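Local coordinates for protein TarM (Staphylococcus aureus subsp. aureus 21178, PDB 4X7R) that belongs to the GT-B glycosyltransferases and carries a long antiparallel beta-sheet beside its two parallel-sheet domains, at residues A[87-95]-A[141-151]; A[158-166]-A[177-185]. The protein carries 1 engineered substitution. All blocks are in the same frame, centred on the assembly; numbering follows the deposited sequence.

Contact 1 of 2, residues A[87-95]-A[141-151]; sequences LLYKHISER and IERFSFIDNKV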
loop_
_atom_site.group_PDB
_atom_site.type_symbol
_atom_site.label_atom_id
_atom_site.label_comp_id
_atom_site.label_asym_id
_atom_site.label_seq_id
_atom_site.Cartn_x
_atom_site.Cartn_y
_atom_site.Cartn_z
ATOM N N LEU A 87 27.487 -26.421 1.376
ATOM C CA LEU A 87 28.615 -25.839 2.099
ATOM C C LEU A 87 28.282 -24.674 3.022
ATOM O O LEU A 87 28.942 -24.516 4.051
ATOM C CB LEU A 87 29.788 -25.499 1.167
ATOM C CG LEU A 87 30.436 -26.685 0.435
ATOM C CD1 LEU A 87 31.564 -26.205 -0.460
ATOM C CD2 LEU A 87 30.945 -27.750 1.420
ATOM N N LEU A 88 27.282 -23.852 2.661
ATOM C CA LEU A 88 26.879 -22.746 3.508
ATOM C C LEU A 88 26.237 -23.338 4.761
ATOM O O LEU A 88 26.561 -22.905 5.859
ATOM C CB LEU A 88 25.916 -21.798 2.756
ATOM C CG LEU A 88 25.244 -20.670 3.543
ATOM C CD1 LEU A 88 26.261 -19.762 4.196
ATOM C CD2 LEU A 88 24.381 -19.847 2.643
ATOM N N TYR A 89 25.377 -24.362 4.596
ATOM C CA TYR A 89 24.699 -25.019 5.717
ATOM C C TYR A 89 25.659 -25.776 6.607
ATOM O O TYR A 89 25.495 -25.750 7.829
ATOM C CB TYR A 89 23.560 -25.918 5.230
ATOM C CG TYR A 89 22.431 -25.127 4.613
ATOM C CD1 TYR A 89 21.470 -24.509 5.410
ATOM C CD2 TYR A 89 22.325 -24.984 3.227
ATOM C CE1 TYR A 89 20.431 -23.775 4.848
ATOM C CE2 TYR A 89 21.296 -24.238 2.653
ATOM C CZ TYR A 89 20.344 -23.648 3.470
ATOM O OH TYR A 89 19.313 -22.931 2.930
ATOM N N LYS A 90 26.691 -26.410 5.994
ATOM C CA LYS A 90 27.737 -27.147 6.699
ATOM C C LYS A 90 28.572 -26.172 7.526
ATOM O O LYS A 90 28.828 -26.455 8.692
ATOM C CB LYS A 90 28.616 -27.936 5.712
ATOM C CG LYS A 90 29.672 -28.824 6.397
ATOM C CD LYS A 90 30.438 -29.703 5.405
ATOM C CE LYS A 90 31.089 -30.909 6.058
ATOM N NZ LYS A 90 32.274 -30.543 6.888
ATOM N N HIS A 91 28.953 -25.010 6.935
ATOM C CA HIS A 91 29.709 -23.919 7.565
ATOM C C HIS A 91 28.988 -23.445 8.849
ATOM O O HIS A 91 29.611 -23.374 9.908
ATOM C CB HIS A 91 29.889 -22.752 6.560
ATOM C CG HIS A 91 30.411 -21.463 7.136
ATOM N ND1 HIS A 91 29.561 -20.369 7.402
ATOM C CD2 HIS A 91 31.681 -21.114 7.457
ATOM C CE1 HIS A 91 30.347 -19.420 7.890
ATOM N NE2 HIS A 91 31.631 -19.823 7.942
ATOM N N ILE A 92 27.667 -23.133 8.736
ATOM C CA ILE A 92 26.830 -22.676 9.859
ATOM C C ILE A 92 26.792 -23.741 10.989
ATOM O O ILE A 92 26.975 -23.393 12.158
ATOM C CB ILE A 92 25.425 -22.209 9.376
ATOM C CG1 ILE A 92 25.550 -20.996 8.412
ATOM C CG2 ILE A 92 24.487 -21.886 10.567
ATOM C CD1 ILE A 92 24.269 -20.603 7.698
ATOM N N SER A 93 26.583 -25.024 10.621
ATOM C CA SER A 93 26.561 -26.162 11.547
ATOM C C SER A 93 27.897 -26.319 12.269
ATOM O O SER A 93 27.897 -26.617 13.461
ATOM C CB SER A 93 26.254 -27.462 10.807
ATOM O OG SER A 93 25.064 -27.362 10.044
ATOM N N GLU A 94 29.027 -26.134 11.550
ATOM C CA GLU A 94 30.377 -26.273 12.116
ATOM C C GLU A 94 30.680 -25.232 13.176
ATOM O O GLU A 94 31.361 -25.544 14.145
ATOM C CB GLU A 94 31.471 -26.256 11.031
ATOM C CG GLU A 94 31.594 -27.526 10.191
ATOM C CD GLU A 94 31.701 -28.865 10.904
ATOM O OE1 GLU A 94 32.399 -28.945 11.942
ATOM O OE2 GLU A 94 31.104 -29.844 10.401
ATOM N N ARG A 95 30.162 -24.004 13.005
ATOM C CA ARG A 95 30.347 -22.892 13.943
ATOM C C ARG A 95 29.595 -23.125 15.251
ATOM O O ARG A 95 29.934 -22.514 16.265
ATOM C CB ARG A 95 29.923 -21.561 13.306
ATOM C CG ARG A 95 30.785 -21.168 12.117
ATOM C CD ARG A 95 30.188 -20.009 11.360
ATOM N NE ARG A 95 30.322 -18.752 12.092
ATOM C CZ ARG A 95 30.015 -17.563 11.591
ATOM N NH1 ARG A 95 29.548 -17.457 10.354
ATOM N NH2 ARG A 95 30.168 -16.470 12.322
ATOM N N ILE A 141 28.188 -9.940 15.093
ATOM C CA ILE A 141 28.844 -9.687 13.807
ATOM C C ILE A 141 27.883 -9.908 12.623
ATOM O O ILE A 141 27.847 -9.107 11.676
ATOM C CB ILE A 141 30.203 -10.434 13.685
ATOM C CG1 ILE A 141 30.054 -11.959 13.900
ATOM C CG2 ILE A 141 31.225 -9.830 14.676
ATOM C CD1 ILE A 141 31.222 -12.810 13.445
ATOM N N GLU A 142 27.063 -10.976 12.695
ATOM C CA GLU A 142 26.139 -11.300 11.618
ATOM C C GLU A 142 24.833 -11.959 12.008
ATOM O O GLU A 142 24.710 -12.534 13.087
ATOM C CB GLU A 142 26.845 -12.115 10.527
ATOM C CG GLU A 142 27.552 -13.333 11.050
ATOM C CD GLU A 142 28.672 -13.819 10.162
ATOM O OE1 GLU A 142 29.220 -13.016 9.371
ATOM O OE2 GLU A 142 29.013 -15.014 10.272
ATOM N N ARG A 143 23.865 -11.899 11.085
ATOM C CA ARG A 143 22.571 -12.537 11.212
ATOM C C ARG A 143 22.208 -13.257 9.919
ATOM O O ARG A 143 22.123 -12.613 8.868
ATOM C CB ARG A 143 21.468 -11.523 11.585
ATOM C CG ARG A 143 20.042 -12.060 11.377
ATOM C CD ARG A 143 18.962 -11.116 11.854
ATOM N NE ARG A 143 18.855 -11.200 13.311
ATOM C CZ ARG A 143 17.819 -10.776 14.023
ATOM N NH1 ARG A 143 16.769 -10.236 13.420
ATOM N NH2 ARG A 143 17.811 -10.920 15.342
ATOM N N PHE A 144 21.924 -14.563 10.018
ATOM C CA PHE A 144 21.382 -15.362 8.927
ATOM C C PHE A 144 19.862 -15.510 9.188
ATOM O O PHE A 144 19.450 -15.950 10.277
ATOM C CB PHE A 144 22.046 -16.751 8.859
ATOM C CG PHE A 144 23.482 -16.731 8.405
ATOM C CD1 PHE A 144 24.518 -16.582 9.323
ATOM C CD2 PHE A 144 23.802 -16.849 7.054
ATOM C CE1 PHE A 144 25.847 -16.541 8.899
ATOM C CE2 PHE A 144 25.139 -16.839 6.634
ATOM C CZ PHE A 144 26.154 -16.684 7.558
ATOM N N SER A 145 19.051 -15.140 8.185
ATOM C CA SER A 145 17.592 -15.222 8.206
ATOM C C SER A 145 17.126 -16.364 7.314
ATOM O O SER A 145 17.578 -16.490 6.167
ATOM C CB SER A 145 16.969 -13.898 7.771
ATOM O OG SER A 145 17.442 -12.873 8.628
ATOM N N PHE A 146 16.249 -17.212 7.871
ATOM C CA PHE A 146 15.693 -18.410 7.238
ATOM C C PHE A 146 14.171 -18.396 7.206
ATOM O O PHE A 146 13.536 -17.876 8.120
ATOM C CB PHE A 146 16.132 -19.673 8.010
ATOM C CG PHE A 146 17.613 -19.891 8.220
ATOM C CD1 PHE A 146 18.302 -19.198 9.212
ATOM C CD2 PHE A 146 18.299 -20.859 7.495
ATOM C CE1 PHE A 146 19.666 -19.403 9.412
ATOM C CE2 PHE A 146 19.665 -21.071 7.699
ATOM C CZ PHE A 146 20.340 -20.346 8.661
ATOM N N ILE A 147 13.596 -19.006 6.152
ATOM C CA ILE A 147 12.165 -19.280 5.948
ATOM C C ILE A 147 12.111 -20.760 5.538
ATOM O O ILE A 147 12.791 -21.150 4.576
ATOM C CB ILE A 147 11.471 -18.361 4.928
ATOM C CG1 ILE A 147 11.443 -16.897 5.425
ATOM C CG2 ILE A 147 10.038 -18.877 4.631
ATOM C CD1 ILE A 147 11.162 -15.887 4.383
ATOM N N ASP A 148 11.369 -21.587 6.313
ATOM C CA ASP A 148 11.245 -23.048 6.140
ATOM C C ASP A 148 12.631 -23.719 6.097
ATOM O O ASP A 148 12.911 -24.529 5.204
ATOM C CB ASP A 148 10.367 -23.432 4.909
ATOM C CG ASP A 148 9.026 -22.714 4.788
ATOM O OD1 ASP A 148 8.322 -22.591 5.809
ATOM O OD2 ASP A 148 8.678 -22.294 3.664
ATOM N N ASN A 149 13.516 -23.332 7.048
ATOM C CA ASN A 149 14.907 -23.812 7.195
ATOM C C ASN A 149 15.853 -23.489 6.029
ATOM O O ASN A 149 16.958 -24.025 5.963
ATOM C CB ASN A 149 14.974 -25.299 7.609
ATOM C CG ASN A 149 14.720 -25.553 9.076
ATOM O OD1 ASN A 149 14.538 -24.634 9.888
ATOM N ND2 ASN A 149 14.720 -26.825 9.449
ATOM N N LYS A 150 15.448 -22.570 5.155
ATOM C CA LYS A 150 16.240 -22.163 4.013
ATOM C C LYS A 150 16.713 -20.724 4.179
ATOM O O LYS A 150 15.894 -19.819 4.354
ATOM C CB LYS A 150 15.459 -22.344 2.692
ATOM C CG LYS A 150 15.080 -23.806 2.376
ATOM C CD LYS A 150 14.871 -24.051 0.876
ATOM C CE LYS A 150 13.645 -23.364 0.316
ATOM N NZ LYS A 150 13.759 -23.140 -1.149
ATOM N N VAL A 151 18.041 -20.516 4.122
ATOM C CA VAL A 151 18.634 -19.177 4.222
ATOM C C VAL A 151 18.149 -18.279 3.051
ATOM O O VAL A 151 18.043 -18.740 1.909
ATOM C CB VAL A 151 20.189 -19.272 4.347
ATOM C CG1 VAL A 151 20.827 -19.911 3.109
ATOM C CG2 VAL A 151 20.815 -17.918 4.657
#
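Ile92 of the helix and Phe144 of the strand approach from opposite directions, and the methyl end of the isoleucine settles over one face of the ring. Its CD1 lies 4.0 Å from the centroid of the Phe144 ring and 15° off the ring normal, which meets the geometry of a CH-pi contact. The same CD1 also touches Phe146 at the edge, near the plane of that ring, so one methyl joins two aromatic residues. Leu88, a turn earlier in the helix, divides its branches: its side chain and that of Phe144 cross obliquely, with Leu88 CD1 4.0 Å from Phe144 CE2, while Leu88 CD2 meets Val151 CG1 tip to tip at 3.6 Å. The Tyr89 and Phe146 side chains run past each other in opposite directions, and Tyr89 CE1 meets the edge of the Phe146 ring, 4.0 Å from Phe146 CE2. With CG beside the backbone N, the tyrosine carries its hydroxyl to the main chain just after the turn. There Val151 N donates to Tyr89 OH across 3.0 Å, so one polar bond lies at this end of the apolar patch. The other end is ionic. Arg95 presents NH1 and NH2 end-on to a single atom, Glu142 OE2, which stays in the guanidinium plane although the carboxylate is turned 66° from it. Arg95 NH2 lies 2.8 Å from Glu142 OE2; the modelled NH1 separation is too short to be taken at face value. Phe134, on the neighbouring strand, adds a cation-pi partner for Arg95. The strand bulges classically at Ile141 and Glu142, both opposite Phe134, and the type I' turn from Ile147 to Lys150 closes a tight hairpin. Together these features describe a helix packed by one side across an antiparallel beta-hairpin, the axes of helix 87-95 and strand 141-147 passing 12.3 Å apart with their N-to-C directions at 125°.

Contact 2 of 2, residues A[158-166]-A[177-185]; sequences NVDNKVCYQ and ISRNINANN. With ZDO (methyl 2-deoxy-6-O-sulfo-2-(sulfoamino)-alpha-D-glucopyranoside), chain C.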
loop_
_atom_site.group_PDB
_atom_site.type_symbol
_atom_site.label_atom_id
_atom_site.label_comp_id
_atom_site.label_asym_id
_atom_site.label_seq_id
_atom_site.Cartn_x
_atom_site.Cartn_y
_atom_site.Cartn_z
ATOM N N ASN A 158 27.900 -3.465 12.283
ATOM C CA ASN A 158 29.035 -2.622 12.686
ATOM C C ASN A 158 29.158 -2.584 14.232
ATOM O O ASN A 158 28.409 -3.284 14.929
ATOM C CB ASN A 158 28.883 -1.195 12.098
ATOM C CG ASN A 158 27.744 -0.372 12.649
ATOM O OD1 ASN A 158 27.096 -0.710 13.641
ATOM N ND2 ASN A 158 27.464 0.738 12.000
ATOM N N VAL A 159 30.068 -1.723 14.759
ATOM C CA VAL A 159 30.328 -1.515 16.200
ATOM C C VAL A 159 29.090 -1.085 17.008
ATOM O O VAL A 159 28.984 -1.423 18.190
ATOM C CB VAL A 159 31.553 -0.599 16.471
ATOM C CG1 VAL A 159 32.856 -1.279 16.043
ATOM C CG2 VAL A 159 31.403 0.775 15.809
ATOM N N ASP A 160 28.168 -0.343 16.375
ATOM C CA ASP A 160 26.930 0.152 16.981
ATOM C C ASP A 160 25.774 -0.839 16.812
ATOM O O ASP A 160 24.612 -0.467 17.030
ATOM C CB ASP A 160 26.540 1.511 16.356
ATOM C CG ASP A 160 27.658 2.539 16.271
ATOM O OD1 ASP A 160 28.346 2.760 17.295
ATOM O OD2 ASP A 160 27.831 3.136 15.186
ATOM N N ASN A 161 26.091 -2.100 16.386
ATOM C CA ASN A 161 25.135 -3.184 16.106
ATOM C C ASN A 161 24.074 -2.763 15.084
ATOM O O ASN A 161 22.905 -3.119 15.207
ATOM C CB ASN A 161 24.508 -3.743 17.404
ATOM C CG ASN A 161 23.893 -5.111 17.268
ATOM O OD1 ASN A 161 24.298 -5.924 16.431
ATOM N ND2 ASN A 161 22.911 -5.402 18.111
ATOM N N LYS A 162 24.486 -1.975 14.082
ATOM C CA LYS A 162 23.615 -1.516 12.993
ATOM C C LYS A 162 24.032 -2.236 11.697
ATOM O O LYS A 162 25.209 -2.572 11.537
ATOM C CB LYS A 162 23.696 0.008 12.809
ATOM C CG LYS A 162 23.096 0.844 13.959
ATOM C CD LYS A 162 21.661 1.267 13.694
ATOM C CE LYS A 162 21.132 2.225 14.738
ATOM N NZ LYS A 162 21.541 3.629 14.462
ATOM N N VAL A 163 23.064 -2.479 10.788
ATOM C CA VAL A 163 23.289 -3.178 9.501
ATOM C C VAL A 163 24.170 -2.342 8.566
ATOM O O VAL A 163 23.794 -1.235 8.194
ATOM C CB VAL A 163 21.968 -3.649 8.816
ATOM C CG1 VAL A 163 22.242 -4.389 7.489
ATOM C CG2 VAL A 163 21.153 -4.537 9.750
ATOM N N CYS A 164 25.338 -2.878 8.189
ATOM C CA CYS A 164 26.239 -2.197 7.260
ATOM C C CYS A 164 26.400 -2.953 5.927
ATOM O O CYS A 164 26.910 -2.388 4.962
ATOM C CB CYS A 164 27.590 -1.907 7.910
ATOM S SG CYS A 164 28.492 -3.385 8.458
ATOM N N TYR A 165 25.927 -4.208 5.856
ATOM C CA TYR A 165 26.066 -5.048 4.675
ATOM C C TYR A 165 24.987 -6.121 4.624
ATOM O O TYR A 165 24.638 -6.676 5.658
ATOM C CB TYR A 165 27.477 -5.705 4.727
ATOM C CG TYR A 165 28.000 -6.191 3.398
ATOM C CD1 TYR A 165 28.454 -5.294 2.436
ATOM C CD2 TYR A 165 28.074 -7.553 3.109
ATOM C CE1 TYR A 165 28.933 -5.739 1.201
ATOM C CE2 TYR A 165 28.548 -8.008 1.875
ATOM C CZ TYR A 165 29.002 -7.097 0.939
ATOM O OH TYR A 165 29.556 -7.549 -0.223
ATOM N N GLN A 166 24.469 -6.422 3.417
ATOM C CA GLN A 166 23.488 -7.485 3.206
ATOM C C GLN A 166 23.855 -8.323 2.021
ATOM O O GLN A 166 24.351 -7.808 1.013
ATOM C CB GLN A 166 22.047 -6.976 2.958
ATOM C CG GLN A 166 21.533 -6.075 4.047
ATOM C CD GLN A 166 20.172 -5.611 3.672
ATOM O OE1 GLN A 166 19.937 -5.125 2.555
ATOM N NE2 GLN A 166 19.253 -5.761 4.605
ATOM N N ILE A 177 22.997 -11.283 -4.859
ATOM C CA ILE A 177 23.154 -9.842 -4.657
ATOM C C ILE A 177 23.836 -9.642 -3.297
ATOM O O ILE A 177 23.452 -10.297 -2.321
ATOM C CB ILE A 177 21.789 -9.052 -4.714
ATOM C CG1 ILE A 177 21.222 -8.997 -6.126
ATOM C CG2 ILE A 177 21.942 -7.611 -4.164
ATOM C CD1 ILE A 177 19.879 -8.350 -6.234
ATOM N N SER A 178 24.836 -8.725 -3.240
ATOM C CA SER A 178 25.537 -8.288 -2.029
ATOM C C SER A 178 25.537 -6.768 -2.108
ATOM O O SER A 178 25.617 -6.227 -3.211
ATOM C CB SER A 178 26.972 -8.817 -1.961
ATOM O OG SER A 178 27.744 -8.304 -3.028
ATOM N N ARG A 179 25.357 -6.084 -0.983
ATOM C CA ARG A 179 25.272 -4.620 -1.016
ATOM C C ARG A 179 25.653 -3.966 0.283
ATOM O O ARG A 179 25.414 -4.529 1.368
ATOM C CB ARG A 179 23.865 -4.147 -1.446
ATOM C CG ARG A 179 22.778 -4.387 -0.410
ATOM C CD ARG A 179 21.424 -4.412 -1.081
ATOM N NE ARG A 179 20.361 -4.355 -0.082
ATOM C CZ ARG A 179 19.137 -3.927 -0.330
ATOM N NH1 ARG A 179 18.804 -3.529 -1.547
ATOM N NH2 ARG A 179 18.233 -3.900 0.635
ATOM N N ASN A 180 26.221 -2.754 0.168
ATOM C CA ASN A 180 26.627 -1.977 1.333
ATOM C C ASN A 180 25.444 -1.219 1.832
ATOM O O ASN A 180 24.620 -0.792 1.026
ATOM C CB ASN A 180 27.762 -1.008 0.998
ATOM C CG ASN A 180 29.043 -1.715 0.685
ATOM O OD1 ASN A 180 29.390 -1.901 -0.460
ATOM N ND2 ASN A 180 29.737 -2.185 1.691
ATOM N N ILE A 181 25.340 -1.071 3.151
ATOM C CA ILE A 181 24.244 -0.326 3.781
ATOM C C ILE A 181 24.868 0.759 4.640
ATOM O O ILE A 181 25.708 0.454 5.471
ATOM C CB ILE A 181 23.256 -1.233 4.610
ATOM C CG1 ILE A 181 22.634 -2.378 3.774
ATOM C CG2 ILE A 181 22.183 -0.400 5.365
ATOM C CD1 ILE A 181 21.690 -1.953 2.703
ATOM N N ASN A 182 24.490 2.020 4.401
ATOM C CA ASN A 182 24.978 3.169 5.172
ATOM C C ASN A 182 24.226 3.086 6.502
ATOM O O ASN A 182 23.034 3.363 6.542
ATOM C CB ASN A 182 24.639 4.473 4.403
ATOM C CG ASN A 182 25.017 5.776 5.073
ATOM O OD1 ASN A 182 25.516 5.832 6.195
ATOM N ND2 ASN A 182 24.763 6.868 4.382
ATOM N N ALA A 183 24.886 2.608 7.544
ATOM C CA ALA A 183 24.314 2.412 8.882
ATOM C C ALA A 183 23.711 3.677 9.542
ATOM O O ALA A 183 22.813 3.549 10.381
ATOM C CB ALA A 183 25.345 1.772 9.798
ATOM N N ASN A 184 24.168 4.879 9.136
ATOM C CA ASN A 184 23.674 6.150 9.678
ATOM C C ASN A 184 22.238 6.453 9.283
ATOM O O ASN A 184 21.506 6.994 10.108
ATOM C CB ASN A 184 24.604 7.324 9.324
ATOM C CG ASN A 184 26.004 7.224 9.922
ATOM O OD1 ASN A 184 27.005 7.374 9.223
ATOM N ND2 ASN A 184 26.119 6.957 11.220
ATOM N N ASN A 185 21.821 6.087 8.044
ATOM C CA ASN A 185 20.470 6.346 7.534
ATOM C C ASN A 185 19.760 5.134 6.922
ATOM O O ASN A 185 18.638 5.280 6.415
ATOM C CB ASN A 185 20.486 7.518 6.533
ATOM C CG ASN A 185 21.336 7.314 5.297
ATOM O OD1 ASN A 185 21.742 6.205 4.950
ATOM N ND2 ASN A 185 21.628 8.393 4.594
HETATM C C1 ZDO C . 19.471 9.928 1.142
HETATM C C1M ZDO C . 21.810 9.694 0.744
HETATM C C2 ZDO C . 18.345 9.589 2.148
HETATM C C3 ZDO C . 17.755 8.219 1.854
HETATM C C4 ZDO C . 17.313 8.040 0.372
HETATM C C5 ZDO C . 18.465 8.494 -0.582
HETATM C C6 ZDO C . 18.021 8.544 -2.060
HETATM O O1 ZDO C . 20.656 9.129 1.384
HETATM N N2 ZDO C . 18.814 9.626 3.538
HETATM S S2 ZDO C . 18.520 11.181 4.302
HETATM O OSA ZDO C . 19.088 12.281 3.395
HETATM O OSB ZDO C . 19.206 11.119 5.678
HETATM O OSC ZDO C . 17.013 11.397 4.479
HETATM O O3 ZDO C . 16.669 7.993 2.759
HETATM O O4 ZDO C . 17.060 6.632 0.204
HETATM O O5 ZDO C . 18.937 9.831 -0.209
HETATM O O6 ZDO C . 19.051 9.132 -2.880
HETATM S S6 ZDO C . 20.208 8.324 -3.507
HETATM O OS1 ZDO C . 21.336 9.296 -3.884
HETATM O OS2 ZDO C . 19.707 7.628 -4.778
HETATM O OS3 ZDO C . 20.769 7.281 -2.521
#
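The ring of Tyr165 takes Arg179 N over one face, offset toward the rim, and Asn180 at its edge, where Asn180 ND2 stands 3.4 Å from Tyr165 CD1, with the ring and amide planes 64° apart. On the other side of the sheet, the Gln166 amide and the Arg179 guanidinium lie side by side, pointing the same way and only 8° from coplanar. Arg179 NE and NH2 both donate to Gln166 OE1, each across 2.8 Å and in the carbonyl plane. This double grip fixes the rotation of both groups. Gln166 CG also touches Ile181 CG1 at 3.9 Å, and Phe70 of helix 69-78 packs against Arg179.

The backbone evidence identifies an antiparallel beta-hairpin, strands 163-169 and 175-182. Gln166 and Arg179 form a hydrogen-bonded pair, with Gln166 N to Arg179 O at 2.9 Å and a return bond from Arg179 N to Gln166 O. Tyr165 and Asn180 are the adjoining non-hydrogen-bonded pair. Beyond them Ile181 N reaches Cys164 O at 2.7 Å from above the carbonyl plane. On its other edge, against strand 150-157, strand 163-169 has a classic bulge, Cys164 and Tyr165 both facing Thr156.

Past the strand ends, loop meets loop. Asn158 holds its CG between backbone N and carbonyl carbon (chi1 67°), and its OD1 accepts from Lys162 N, bracing the type I turn from Asn158 to Asn161. Asn158 ND2 rests 3.2 Å from Ala183 CB. Further on, Asn185 lies in the glycan pocket: Asn185 ND2 comes within 3.2 Å of N2 of methyl 2-deoxy-6-O-sulfo-2-(sulfoamino)-alpha-D-glucopyranoside (ZDO), while its OD1 accepts from Ala187 N.

How the contacts relate
Both contacts reach the same antiparallel sheet, and strands 150-157 and 163-169, which serve one contact each, are neighbours in it. Contact 1 closes before contact 2 opens along the chain; their centres are 19 Å apart and their nearest atoms about 6 Å apart, without touching. Contact 1 is partly buried and joins a helix to the sheet through side chains alone on the helix side, so its chemistry is mostly apolar. Contact 2 is a surface contact within the sheet, carried mainly by backbone bonds and polar side chains, and its far loop reaches the glycan pocket, which contact 1 does not.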